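Local structure of leukocyte-associated immunoglobulin-like receptor 1 (Mus musculus, 4ESK) at residues D37-V42 with W88-K93. The protein acts as an inhibitory cell-surface receptor that restrains natural killer cells, B cells and T cells, seen here as its extracellular immunoglobulin-like domain. Sequence-based numbering, arbitrary orientation.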
loop_
_atom_site.group_PDB
_atom_site.type_symbol
_atom_site.label_atom_id
_atom_site.label_comp_id
_atom_site.label_asym_id
_atom_site.label_seq_id
_atom_site.Cartn_x
_atom_site.Cartn_y
_atom_site.Cartn_z
ATOM N N ASP A 37 14.474 3.872 -8.544
ATOM C CA ASP A 37 14.823 4.979 -9.448
ATOM C C ASP A 37 14.299 4.805 -10.877
ATOM O O ASP A 37 14.221 5.784 -11.625
ATOM C CB ASP A 37 16.353 5.173 -9.520
ATOM C CG ASP A 37 16.910 5.943 -8.346
ATOM O OD1 ASP A 37 18.052 5.660 -7.921
ATOM O OD2 ASP A 37 16.224 6.855 -7.850
ATOM N N LEU A 38 13.951 3.584 -11.262
ATOM C CA LEU A 38 13.511 3.309 -12.642
ATOM C C LEU A 38 12.072 3.755 -12.924
ATOM O O LEU A 38 11.693 3.962 -14.092
ATOM C CB LEU A 38 13.633 1.831 -12.978
ATOM C CG LEU A 38 14.992 1.152 -12.801
ATOM C CD1 LEU A 38 14.935 -0.255 -13.357
ATOM C CD2 LEU A 38 16.101 1.975 -13.447
ATOM N N TYR A 39 11.268 3.880 -11.867
ATOM C CA TYR A 39 9.827 4.146 -11.997
ATOM C C TYR A 39 9.550 5.539 -11.459
ATOM O O TYR A 39 10.124 5.923 -10.434
ATOM C CB TYR A 39 9.023 3.062 -11.261
ATOM C CG TYR A 39 9.348 1.679 -11.785
ATOM C CD1 TYR A 39 8.765 1.204 -12.937
ATOM C CD2 TYR A 39 10.315 0.885 -11.175
ATOM C CE1 TYR A 39 9.078 -0.044 -13.452
ATOM C CE2 TYR A 39 10.650 -0.359 -11.688
ATOM C CZ TYR A 39 10.024 -0.824 -12.833
ATOM O OH TYR A 39 10.327 -2.059 -13.383
ATOM N N ASN A 40 8.719 6.307 -12.162
ATOM C CA ASN A 40 8.424 7.682 -11.760
ATOM C C ASN A 40 7.014 7.899 -11.190
ATOM O O ASN A 40 6.711 8.989 -10.731
ATOM C CB ASN A 40 8.720 8.674 -12.903
ATOM C CG ASN A 40 7.827 8.489 -14.103
ATOM O OD1 ASN A 40 6.990 7.590 -14.156
ATOM N ND2 ASN A 40 8.018 9.363 -15.112
ATOM N N MET A 41 6.179 6.864 -11.238
ATOM C CA MET A 41 4.848 6.892 -10.647
ATOM C C MET A 41 4.646 5.705 -9.717
ATOM O O MET A 41 5.150 4.615 -9.949
ATOM C CB MET A 41 3.770 6.853 -11.723
ATOM C CG MET A 41 3.707 8.150 -12.534
ATOM S SD MET A 41 3.181 9.558 -11.538
ATOM C CE MET A 41 1.536 9.005 -11.053
ATOM N N VAL A 42 3.862 5.931 -8.673
ATOM C CA VAL A 42 3.458 4.842 -7.800
ATOM C C VAL A 42 1.965 4.989 -7.528
ATOM O O VAL A 42 1.461 6.091 -7.249
ATOM C CB VAL A 42 4.276 4.801 -6.494
ATOM C CG1 VAL A 42 4.219 6.120 -5.739
ATOM C CG2 VAL A 42 3.802 3.642 -5.620
ATOM N N TRP A 88 5.881 -0.176 -18.681
ATOM C CA TRP A 88 6.585 -0.813 -17.582
ATOM C C TRP A 88 5.832 -0.658 -16.323
ATOM O O TRP A 88 5.509 0.461 -15.956
ATOM C CB TRP A 88 7.930 -0.154 -17.404
ATOM C CG TRP A 88 8.728 -0.192 -18.662
ATOM C CD1 TRP A 88 8.877 0.820 -19.603
ATOM C CD2 TRP A 88 9.510 -1.318 -19.178
ATOM N NE1 TRP A 88 9.685 0.405 -20.637
ATOM C CE2 TRP A 88 10.094 -0.864 -20.447
ATOM C CE3 TRP A 88 9.774 -2.609 -18.738
ATOM C CZ2 TRP A 88 10.904 -1.683 -21.212
ATOM C CZ3 TRP A 88 10.596 -3.423 -19.519
ATOM C CH2 TRP A 88 11.145 -2.965 -20.729
ATOM N N SER A 89 5.596 -1.770 -15.629
ATOM C CA SER A 89 5.031 -1.711 -14.288
ATOM C C SER A 89 5.250 -3.022 -13.534
ATOM O O SER A 89 5.392 -4.090 -14.132
ATOM C CB SER A 89 3.540 -1.357 -14.321
ATOM O OG SER A 89 2.765 -2.434 -14.792
ATOM N N GLU A 90 5.305 -2.917 -12.217
ATOM C CA GLU A 90 5.517 -4.063 -11.349
ATOM C C GLU A 90 4.657 -3.859 -10.131
ATOM O O GLU A 90 4.501 -2.723 -9.673
ATOM C CB GLU A 90 6.974 -4.176 -10.910
ATOM C CG GLU A 90 7.956 -4.381 -12.070
ATOM C CD GLU A 90 7.822 -5.725 -12.777
ATOM O OE1 GLU A 90 7.080 -6.636 -12.325
ATOM O OE2 GLU A 90 8.463 -5.866 -13.835
ATOM N N ARG A 91 4.096 -4.954 -9.644
ATOM C CA ARG A 91 3.145 -4.917 -8.550
ATOM C C ARG A 91 3.649 -5.706 -7.353
ATOM O O ARG A 91 4.376 -6.678 -7.513
ATOM C CB ARG A 91 1.790 -5.468 -8.989
ATOM C CG ARG A 91 1.739 -6.978 -9.175
ATOM C CD ARG A 91 0.357 -7.468 -9.554
ATOM N NE ARG A 91 -0.660 -6.932 -8.649
ATOM C CZ ARG A 91 -1.658 -6.119 -8.991
ATOM N NH1 ARG A 91 -1.860 -5.735 -10.248
ATOM N NH2 ARG A 91 -2.498 -5.712 -8.051
ATOM N N SER A 92 3.251 -5.262 -6.163
ATOM C CA SER A 92 3.509 -5.966 -4.907
ATOM C C SER A 92 2.510 -7.079 -4.640
ATOM O O SER A 92 1.560 -7.283 -5.396
ATOM C CB SER A 92 3.424 -4.965 -3.755
ATOM O OG SER A 92 2.064 -4.600 -3.506
ATOM N N LYS A 93 2.733 -7.799 -3.530
ATOM C CA LYS A 93 1.717 -8.690 -2.982
ATOM C C LYS A 93 0.464 -7.892 -2.662
ATOM O O LYS A 93 0.489 -6.660 -2.614
ATOM C CB LYS A 93 2.218 -9.381 -1.714
ATOM C CG LYS A 93 2.456 -8.436 -0.548
ATOM C CD LYS A 93 3.441 -8.996 0.474
ATOM C CE LYS A 93 3.580 -8.063 1.666
ATOM N NZ LYS A 93 4.957 -8.065 2.244
HETATM O O HOH W 1 9.366 -3.197 -15.387
#
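The ring of Tyr39 meets Trp88 at its edge: Trp88 CB lies near the ring plane, 4.1 Å from Tyr39 CE1. A water also sits at the edge and in plane, beyond the hydroxyl. Glu90 CG approaches obliquely, 3.6 Å from Tyr39 OH. Its carboxylate plane stands 84° from the ring, so the two flat groups do not stack. Tyr32 lies against the Tyr39 ring with its own ring nearly parallel, and Glu90 also touches Tyr32.

With Tyr39 CG anti to its carbonyl carbon (chi1 -57°), the ring swings out from the chain just before strand 41-46 toward strand 88-100. The Glu90 chain bends at chi2 (-68°), which turns its carboxylate toward the water. That water makes a short hydrogen bond with Tyr39 OH, at 2.5 Å, and donates to Glu90 OE2 at 3.2 Å. The indole of Trp88 leads away from the contact, so its CB does the touching.

In this immunoglobulin-like domain, strand 76-84 runs between strands 41-46 and 88-100 in the sheet. Asn40 and Met41 form a classic beta bulge opposite Ser83, and Glu90 pairs with Tyr82 through the backbone. Tyr39 thus spans the middle strand at one end of the sheet.

The contact is small, 135 Å² in all, and lies at the surface. Direct touching is apolar or carbon to oxygen. Water couples phenol to carboxylate, so their polar link probably depends on solvent.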